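Mandelate racemase/muconate lactonizing enzyme/Enolase superfamily (Rhodobacter sphaeroides, PDB 2HZG) is a member of the mandelate racemase/muconate lactonizing enzyme branch of the enolase superfamily that binds a sodium ion through three carboxylates of its barrel domain. Local coordinates at residues L226-D231 with G252-H257; G272-D277 with I299-H304. One frame throughout, in Å; residues are numbered along the deposited sequence.

Both contacts belong to the parallel barrel, their centres about 10 Å apart: interaction 1 at the C-terminal ends of strands 225-227 and 249-252, interaction 2 along strands 273-276 and 300-303 to their C-terminal ends. Interaction 1 builds much of the sodium site; interaction 2 delivers His-304 to the same pocket, its side chain about 4 Å from the ion at the nearest atoms. Three junctions connect them. Gly-252 O is 2.9 Å from Gln-275 N, a probable backbone hydrogen bond continuing the sheet. Gln-275 NE2 reaches Glu-227 OE1 at 2.9 Å in a weak hydrogen bond, and His-304 CD2 packs 3.2 Å from Glu-254 OE2, so the imidazole borders a metal-binding carboxylate.

Interaction 1 of 2, residues L226-D231 with G252-H257; sequences LEEPFD and GGEAAH. With NA (sodium ion), chain C.
Glu-254 extends toward Glu-227 and Glu-228, and its side chain is the thread of this contact. CB leaves the backbone toward 226-231. CG sits in the crowded position between backbone N and carbonyl carbon (chi1 79°), and the extended chain beyond carries the carboxylate to the metal. On the way CG passes 3.7 Å from CD of Glu-228. The next atom, CD, lies 3.4 Å from OE2 of Glu-228, the two carboxylates being stacked with planes 8° apart. At the tip the oxygens divide the work. OE2 binds the sodium ion at 2.2 Å, whereas OE1 takes a hydrogen bond of 2.6 Å from a metal-bound water and forms a salt bridge with Arg-280.

Glu-227 arrives at about a right angle, its carboxylate turned 64° from that of Glu-254. Its OE2 is 2.3 Å from the sodium and 3.2 Å from OE2 of Glu-254, a closeness that the shared cation probably makes tolerable; Lys-165 pairs with its other oxygen. Asp-199 and three waters complete six oxygen ligands. Glutamate suits both places, since each extended chain carries one oxygen to the ion and turns the other to a basic partner.

Glu-228 belongs to the second shell. A water donates to its OE1 at 2.8 Å and accepts from the backbone N atoms of Gly-253 and Ala-255, tying this carboxylate to the turn 253-256; Gln-202 also holds OE1. The small methyl of Ala-255 packs beside that oxygen, and Gly-253 adopts a positive phi that glycine enters readily. Arg-280 and the ion probably offset the crowding of negative charge. Carboxylates at the ends of the third, fourth and fifth strands, gathered round one cation, are the hallmark of the enolase-superfamily metal site, which in relatives usually holds magnesium.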
ATOM      1  N   LEU A 226      22.058   7.502  -6.675  1.00 14.61           N
ATOM      2  CA  LEU A 226      21.884   6.613  -5.550  1.00 14.35           C
ATOM      3  C   LEU A 226      20.399   6.370  -5.459  1.00 14.15           C
ATOM      4  O   LEU A 226      19.626   7.291  -5.233  1.00 14.67           O
ATOM      5  CB  LEU A 226      22.407   7.273  -4.267  1.00 13.73           C
ATOM      6  CG  LEU A 226      22.105   6.513  -2.971  1.00 14.60           C
ATOM      7  CD1 LEU A 226      22.810   5.142  -2.967  1.00 13.83           C
ATOM      8  CD2 LEU A 226      22.482   7.389  -1.751  1.00 15.14           C
ATOM      9  N   GLU A 227      20.010   5.112  -5.636  1.00 14.93           N
ATOM     10  CA  GLU A 227      18.612   4.726  -5.802  1.00 13.89           C
ATOM     11  C   GLU A 227      18.042   4.126  -4.515  1.00 13.71           C
ATOM     12  O   GLU A 227      18.708   3.346  -3.831  1.00 13.44           O
ATOM     13  CB  GLU A 227      18.523   3.748  -6.978  1.00 14.48           C
ATOM     14  CG  GLU A 227      17.172   3.119  -7.231  1.00 14.04           C
ATOM     15  CD  GLU A 227      17.152   2.318  -8.520  1.00 16.04           C
ATOM     16  OE1 GLU A 227      17.947   2.604  -9.444  1.00 15.13           O
ATOM     17  OE2 GLU A 227      16.296   1.416  -8.625  1.00 19.31           O
ATOM     18  N   GLU A 228      16.820   4.536  -4.176  1.00 13.93           N
ATOM     19  CA  GLU A 228      16.102   4.013  -3.006  1.00 15.35           C
ATOM     20  C   GLU A 228      16.925   4.017  -1.713  1.00 14.62           C
ATOM     21  O   GLU A 228      17.062   2.965  -1.078  1.00 14.40           O
ATOM     22  CB  GLU A 228      15.594   2.581  -3.279  1.00 15.65           C
ATOM     23  CG  GLU A 228      14.433   2.510  -4.274  1.00 19.93           C
ATOM     24  CD  GLU A 228      13.367   1.510  -3.834  1.00 24.33           C
ATOM     25  OE1 GLU A 228      12.247   1.970  -3.428  1.00 22.97           O
ATOM     26  OE2 GLU A 228      13.670   0.275  -3.852  1.00 22.23           O
ATOM     27  N   PRO A 229      17.490   5.183  -1.318  1.00 14.77           N
ATOM     28  CA  PRO A 229      18.277   5.125  -0.059  1.00 15.16           C
ATOM     29  C   PRO A 229      17.433   4.752   1.179  1.00 14.90           C
ATOM     30  O   PRO A 229      17.959   4.198   2.129  1.00 14.56           O
ATOM     31  CB  PRO A 229      18.835   6.559   0.094  1.00 14.85           C
ATOM     32  CG  PRO A 229      17.883   7.423  -0.755  1.00 14.76           C
ATOM     33  CD  PRO A 229      17.455   6.542  -1.906  1.00 14.26           C
ATOM     34  N   PHE A 230      16.139   5.063   1.145  1.00 15.31           N
ATOM     35  CA  PHE A 230      15.277   4.993   2.331  1.00 15.81           C
ATOM     36  C   PHE A 230      13.953   4.278   2.076  1.00 17.09           C
ATOM     37  O   PHE A 230      13.636   3.968   0.913  1.00 16.31           O
ATOM     38  CB  PHE A 230      14.969   6.417   2.816  1.00 15.05           C
ATOM     39  CG  PHE A 230      16.197   7.250   3.096  1.00 14.93           C
ATOM     40  CD1 PHE A 230      17.067   6.914   4.151  1.00 13.92           C
ATOM     41  CD2 PHE A 230      16.477   8.369   2.315  1.00 12.26           C
ATOM     42  CE1 PHE A 230      18.206   7.692   4.413  1.00 14.22           C
ATOM     43  CE2 PHE A 230      17.612   9.152   2.564  1.00 13.86           C
ATOM     44  CZ  PHE A 230      18.478   8.818   3.612  1.00 12.81           C
ATOM     45  N   ASP A 231      13.178   4.039   3.152  1.00 17.97           N
ATOM     46  CA  ASP A 231      11.760   3.642   3.032  1.00 19.58           C
ATOM     47  C   ASP A 231      11.139   4.457   1.906  1.00 19.21           C
ATOM     48  O   ASP A 231      11.397   5.654   1.817  1.00 19.47           O
ATOM     49  CB  ASP A 231      10.929   4.009   4.285  1.00 20.41           C
ATOM     50  CG  ASP A 231      11.289   3.218   5.529  1.00 23.58           C
ATOM     51  OD1 ASP A 231      12.088   2.260   5.475  1.00 26.48           O
ATOM     52  OD2 ASP A 231      10.714   3.573   6.590  1.00 28.08           O
ATOM     53  N   GLY A 252      14.494   7.274  -7.202  1.00 15.71           N
ATOM     54  CA  GLY A 252      13.566   6.319  -6.604  1.00 15.23           C
ATOM     55  C   GLY A 252      12.228   6.348  -7.307  1.00 15.53           C
ATOM     56  O   GLY A 252      12.077   7.007  -8.343  1.00 15.41           O
ATOM     57  N   GLY A 253      11.253   5.658  -6.713  1.00 15.74           N
ATOM     58  CA  GLY A 253       9.904   5.602  -7.248  1.00 15.52           C
ATOM     59  C   GLY A 253       9.432   4.217  -7.633  1.00 16.44           C
ATOM     60  O   GLY A 253       8.242   4.024  -7.891  1.00 16.27           O
ATOM     61  N   GLU A 254      10.338   3.238  -7.680  1.00 16.07           N
ATOM     62  CA  GLU A 254       9.926   1.895  -8.101  1.00 16.81           C
ATOM     63  C   GLU A 254       8.886   1.266  -7.167  1.00 16.57           C
ATOM     64  O   GLU A 254       8.136   0.362  -7.568  1.00 16.65           O
ATOM     65  CB  GLU A 254      11.125   0.972  -8.191  1.00 16.67           C
ATOM     66  CG  GLU A 254      11.563   0.451  -6.833  1.00 18.08           C
ATOM     67  CD  GLU A 254      12.695  -0.510  -6.984  1.00 19.46           C
ATOM     68  OE1 GLU A 254      12.499  -1.705  -6.707  1.00 22.56           O
ATOM     69  OE2 GLU A 254      13.774  -0.057  -7.422  1.00 22.25           O
ATOM     70  N   ALA A 255       8.849   1.726  -5.929  1.00 16.17           N
ATOM     71  CA  ALA A 255       7.858   1.211  -4.976  1.00 17.00           C
ATOM     72  C   ALA A 255       6.498   1.911  -5.087  1.00 16.26           C
ATOM     73  O   ALA A 255       5.540   1.502  -4.412  1.00 16.95           O
ATOM     74  CB  ALA A 255       8.385   1.277  -3.543  1.00 17.14           C
ATOM     75  N   ALA A 256       6.384   2.933  -5.941  1.00 15.39           N
ATOM     76  CA  ALA A 256       5.081   3.621  -6.116  1.00 15.14           C
ATOM     77  C   ALA A 256       4.023   2.637  -6.620  1.00 15.12           C
ATOM     78  O   ALA A 256       4.205   1.983  -7.664  1.00 15.04           O
ATOM     79  CB  ALA A 256       5.192   4.812  -7.074  1.00 14.48           C
ATOM     80  N   HIS A 257       2.935   2.496  -5.870  1.00 15.14           N
ATOM     81  CA  HIS A 257       1.818   1.658  -6.325  1.00 15.38           C
ATOM     82  C   HIS A 257       0.633   2.561  -6.692  1.00 15.51           C
ATOM     83  O   HIS A 257      -0.455   2.088  -6.946  1.00 15.64           O
ATOM     84  CB  HIS A 257       1.432   0.590  -5.283  1.00 15.01           C
ATOM     85  CG  HIS A 257       1.064   1.158  -3.942  1.00 17.78           C
ATOM     86  ND1 HIS A 257       1.932   1.167  -2.869  1.00 18.81           N
ATOM     87  CD2 HIS A 257      -0.080   1.738  -3.505  1.00 17.80           C
ATOM     88  CE1 HIS A 257       1.335   1.724  -1.830  1.00 18.65           C
ATOM     89  NE2 HIS A 257       0.113   2.071  -2.187  1.00 18.89           N
TER
HETATM   90 NA    NA C1101      15.798  -0.722  -7.803  1.00 22.84          NA
HETATM   91  O   HOH W   1      10.414   3.862  -4.341  1.00 21.07           O
HETATM   92  O   HOH W   2      11.866  -1.830  -3.694  1.00 31.30           O
HETATM   93  O   HOH W   3      15.671  -0.560  -4.966  1.00 18.20           O
HETATM   94  O   HOH W   4      14.739  -2.889  -7.316  1.00 18.95           O
HETATM   95  O   HOH W   5      16.350  -1.947  -9.992  1.00 19.08           O

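Interaction 2 of 2, residues G272-D277 with I299-H304; sequences GFIQID and ITYVNH
Asp-277 and His-304 meet just beyond the ends of two neighbouring parallel strands, where ND1 of the imidazole donates a 2.7 Å hydrogen bond to OD2 of the carboxylate. The acceptor lies in the ring plane, whereas OD2 is approached on its anti side, 19° out of the carboxylate plane. One step back, His-304 N donates to Ile-276 O at 2.9 Å. The same oxygen receives a water, itself the acceptor for Tyr-301 OH at 2.6 Å, so two donors grip it.

Behind this end runs the ladder of strands 273-276 and 300-303. Ile-274 N donates to Thr-300 O at 2.9 Å, Ile-274 O accepts from Val-302 N, and Ile-276 N donates to Val-302 O. Tyr-301 directs CG away from its backbone N (chi1 -178°), which lays the ring across Ile-276: CE1 touches CG1 at 3.6 Å and OH approaches CB at 3.3 Å. Branched Ile-274 fills the same outward face, its CG2 4.0 Å from Tyr-301 CD1. On the inward face Phe-273 lies alongside Thr-300, with CD1 3.7 Å from CB.

Farther out, helices 259-268 and 284-297 pack on Ile-274, which suits its apolar bulk, and Asp-277, the N-cap of the helix that follows, lends OD1 to a weak bond with Gly-279 N. Asp-325 fixes Tyr-301 N. The ladder thus positions both backbones, and the weak cap bond may help to orient the aspartate. The bond from ND1 to Asp-277 restrains the rotation of the imidazole and sets CD2 beside Glu-254; an aspartate after the sixth strand paired with a histidine after the seventh recalls mandelate racemase and is consistent with a role for the imidazole in the pocket.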
ATOM      1  N   GLY A 272      16.360  13.357  -8.504  1.00 16.17           N
ATOM      2  CA  GLY A 272      16.709  13.721  -9.863  1.00 16.24           C
ATOM      3  C   GLY A 272      16.191  12.762 -10.913  1.00 16.74           C
ATOM      4  O   GLY A 272      16.136  13.118 -12.090  1.00 17.77           O
ATOM      5  N   PHE A 273      15.820  11.547 -10.501  1.00 16.21           N
ATOM      6  CA  PHE A 273      15.337  10.510 -11.416  1.00 16.16           C
ATOM      7  C   PHE A 273      14.121   9.842 -10.801  1.00 15.74           C
ATOM      8  O   PHE A 273      14.194   9.355  -9.684  1.00 15.35           O
ATOM      9  CB  PHE A 273      16.420   9.423 -11.690  1.00 15.38           C
ATOM     10  CG  PHE A 273      17.682   9.970 -12.325  1.00 16.80           C
ATOM     11  CD1 PHE A 273      17.841   9.955 -13.719  1.00 17.75           C
ATOM     12  CD2 PHE A 273      18.692  10.523 -11.538  1.00 17.03           C
ATOM     13  CE1 PHE A 273      19.005  10.474 -14.316  1.00 18.64           C
ATOM     14  CE2 PHE A 273      19.861  11.055 -12.121  1.00 17.59           C
ATOM     15  CZ  PHE A 273      20.015  11.029 -13.507  1.00 18.52           C
ATOM     16  N   ILE A 274      13.015   9.829 -11.536  1.00 15.71           N
ATOM     17  CA  ILE A 274      11.825   9.078 -11.116  1.00 15.75           C
ATOM     18  C   ILE A 274      11.795   7.775 -11.915  1.00 15.05           C
ATOM     19  O   ILE A 274      11.996   7.772 -13.128  1.00 15.46           O
ATOM     20  CB  ILE A 274      10.509   9.924 -11.251  1.00 16.18           C
ATOM     21  CG1 ILE A 274       9.285   9.183 -10.666  1.00 16.04           C
ATOM     22  CG2 ILE A 274      10.225  10.319 -12.727  1.00 14.91           C
ATOM     23  CD1 ILE A 274       9.205   9.154  -9.132  1.00 14.70           C
ATOM     24  N   GLN A 275      11.594   6.667 -11.213  1.00 14.90           N
ATOM     25  CA  GLN A 275      11.740   5.343 -11.786  1.00 14.79           C
ATOM     26  C   GLN A 275      10.478   4.573 -11.498  1.00 14.58           C
ATOM     27  O   GLN A 275      10.097   4.372 -10.343  1.00 14.25           O
ATOM     28  CB  GLN A 275      12.956   4.614 -11.204  1.00 15.37           C
ATOM     29  CG  GLN A 275      14.245   5.438 -11.256  1.00 14.99           C
ATOM     30  CD  GLN A 275      15.358   4.837 -10.427  1.00 19.34           C
ATOM     31  OE1 GLN A 275      15.206   4.623  -9.217  1.00 19.64           O
ATOM     32  NE2 GLN A 275      16.494   4.575 -11.063  1.00 18.72           N
ATOM     33  N   ILE A 276       9.825   4.129 -12.559  1.00 13.61           N
ATOM     34  CA  ILE A 276       8.472   3.599 -12.418  1.00 13.24           C
ATOM     35  C   ILE A 276       8.358   2.190 -12.973  1.00 13.40           C
ATOM     36  O   ILE A 276       8.801   1.902 -14.077  1.00 12.37           O
ATOM     37  CB  ILE A 276       7.425   4.517 -13.108  1.00 13.02           C
ATOM     38  CG1 ILE A 276       7.465   5.937 -12.509  1.00 12.60           C
ATOM     39  CG2 ILE A 276       6.025   3.856 -13.099  1.00 11.95           C
ATOM     40  CD1 ILE A 276       7.043   6.038 -11.042  1.00 12.19           C
ATOM     41  N   ASP A 277       7.755   1.325 -12.166  1.00 13.99           N
ATOM     42  CA  ASP A 277       7.455  -0.025 -12.559  1.00 14.89           C
ATOM     43  C   ASP A 277       5.979  -0.107 -12.949  1.00 15.33           C
ATOM     44  O   ASP A 277       5.111   0.014 -12.094  1.00 15.85           O
ATOM     45  CB  ASP A 277       7.758  -0.987 -11.401  1.00 14.98           C
ATOM     46  CG  ASP A 277       7.866  -2.415 -11.867  1.00 16.48           C
ATOM     47  OD1 ASP A 277       6.945  -2.888 -12.544  1.00 17.74           O
ATOM     48  OD2 ASP A 277       8.865  -3.089 -11.569  1.00 20.17           O
ATOM     49  N   ILE A 299      12.144  16.522 -14.560  1.00 22.26           N
ATOM     50  CA  ILE A 299      12.758  15.361 -13.916  1.00 21.05           C
ATOM     51  C   ILE A 299      12.849  14.201 -14.915  1.00 20.13           C
ATOM     52  O   ILE A 299      11.872  13.858 -15.568  1.00 20.37           O
ATOM     53  CB  ILE A 299      11.987  14.955 -12.617  1.00 21.27           C
ATOM     54  CG1 ILE A 299      12.064  16.106 -11.588  1.00 21.56           C
ATOM     55  CG2 ILE A 299      12.546  13.629 -12.020  1.00 19.44           C
ATOM     56  CD1 ILE A 299      11.134  15.969 -10.397  1.00 21.56           C
ATOM     57  N   THR A 300      14.031  13.608 -15.027  1.00 19.32           N
ATOM     58  CA  THR A 300      14.243  12.443 -15.878  1.00 18.26           C
ATOM     59  C   THR A 300      13.423  11.236 -15.417  1.00 17.71           C
ATOM     60  O   THR A 300      13.477  10.834 -14.255  1.00 17.24           O
ATOM     61  CB  THR A 300      15.724  12.050 -15.944  1.00 18.65           C
ATOM     62  OG1 THR A 300      16.499  13.178 -16.359  1.00 19.03           O
ATOM     63  CG2 THR A 300      15.940  10.866 -16.952  1.00 18.32           C
ATOM     64  N   TYR A 301      12.662  10.674 -16.353  1.00 17.10           N
ATOM     65  CA  TYR A 301      11.879   9.470 -16.127  1.00 16.31           C
ATOM     66  C   TYR A 301      12.656   8.248 -16.639  1.00 15.77           C
ATOM     67  O   TYR A 301      13.254   8.295 -17.703  1.00 15.50           O
ATOM     68  CB  TYR A 301      10.534   9.602 -16.854  1.00 15.92           C
ATOM     69  CG  TYR A 301       9.590   8.448 -16.674  1.00 16.49           C
ATOM     70  CD1 TYR A 301       8.457   8.568 -15.851  1.00 15.04           C
ATOM     71  CD2 TYR A 301       9.775   7.249 -17.390  1.00 17.37           C
ATOM     72  CE1 TYR A 301       7.561   7.499 -15.707  1.00 16.74           C
ATOM     73  CE2 TYR A 301       8.892   6.176 -17.245  1.00 15.81           C
ATOM     74  CZ  TYR A 301       7.795   6.313 -16.406  1.00 15.21           C
ATOM     75  OH  TYR A 301       6.932   5.268 -16.276  1.00 16.50           O
ATOM     76  N   VAL A 302      12.650   7.171 -15.856  1.00 14.93           N
ATOM     77  CA  VAL A 302      13.292   5.925 -16.243  1.00 14.88           C
ATOM     78  C   VAL A 302      12.335   4.821 -15.851  1.00 14.75           C
ATOM     79  O   VAL A 302      11.623   4.939 -14.854  1.00 14.43           O
ATOM     80  CB  VAL A 302      14.681   5.685 -15.523  1.00 14.50           C
ATOM     81  CG1 VAL A 302      15.509   4.635 -16.282  1.00 14.36           C
ATOM     82  CG2 VAL A 302      15.510   6.984 -15.362  1.00 14.16           C
ATOM     83  N   ASN A 303      12.296   3.755 -16.637  1.00 14.23           N
ATOM     84  CA  ASN A 303      11.622   2.549 -16.188  1.00 14.61           C
ATOM     85  C   ASN A 303      12.363   1.902 -15.013  1.00 14.29           C
ATOM     86  O   ASN A 303      13.599   2.019 -14.899  1.00 14.41           O
ATOM     87  CB  ASN A 303      11.504   1.534 -17.328  1.00 13.94           C
ATOM     88  CG  ASN A 303      12.853   1.054 -17.814  1.00 14.35           C
ATOM     89  OD1 ASN A 303      13.740   1.854 -18.086  1.00 13.86           O
ATOM     90  ND2 ASN A 303      13.024  -0.249 -17.897  1.00 13.89           N
ATOM     91  N   HIS A 304      11.601   1.253 -14.133  1.00 13.45           N
ATOM     92  CA  HIS A 304      12.156   0.219 -13.284  1.00 14.24           C
ATOM     93  C   HIS A 304      11.752  -1.127 -13.875  1.00 14.84           C
ATOM     94  O   HIS A 304      10.565  -1.429 -13.971  1.00 14.56           O
ATOM     95  CB  HIS A 304      11.661   0.287 -11.827  1.00 14.99           C
ATOM     96  CG  HIS A 304      12.061  -0.914 -11.031  1.00 14.34           C
ATOM     97  ND1 HIS A 304      11.267  -2.035 -10.921  1.00 17.73           N
ATOM     98  CD2 HIS A 304      13.211  -1.204 -10.377  1.00 15.27           C
ATOM     99  CE1 HIS A 304      11.897  -2.956 -10.214  1.00 16.82           C
ATOM    100  NE2 HIS A 304      13.078  -2.475  -9.869  1.00 17.65           N
TER
HETATM  101  O   HOH W   6      16.255  15.170 -13.702  1.00 32.99           O
HETATM  102  O   HOH W   7       7.898   2.889 -16.691  1.00 13.70           O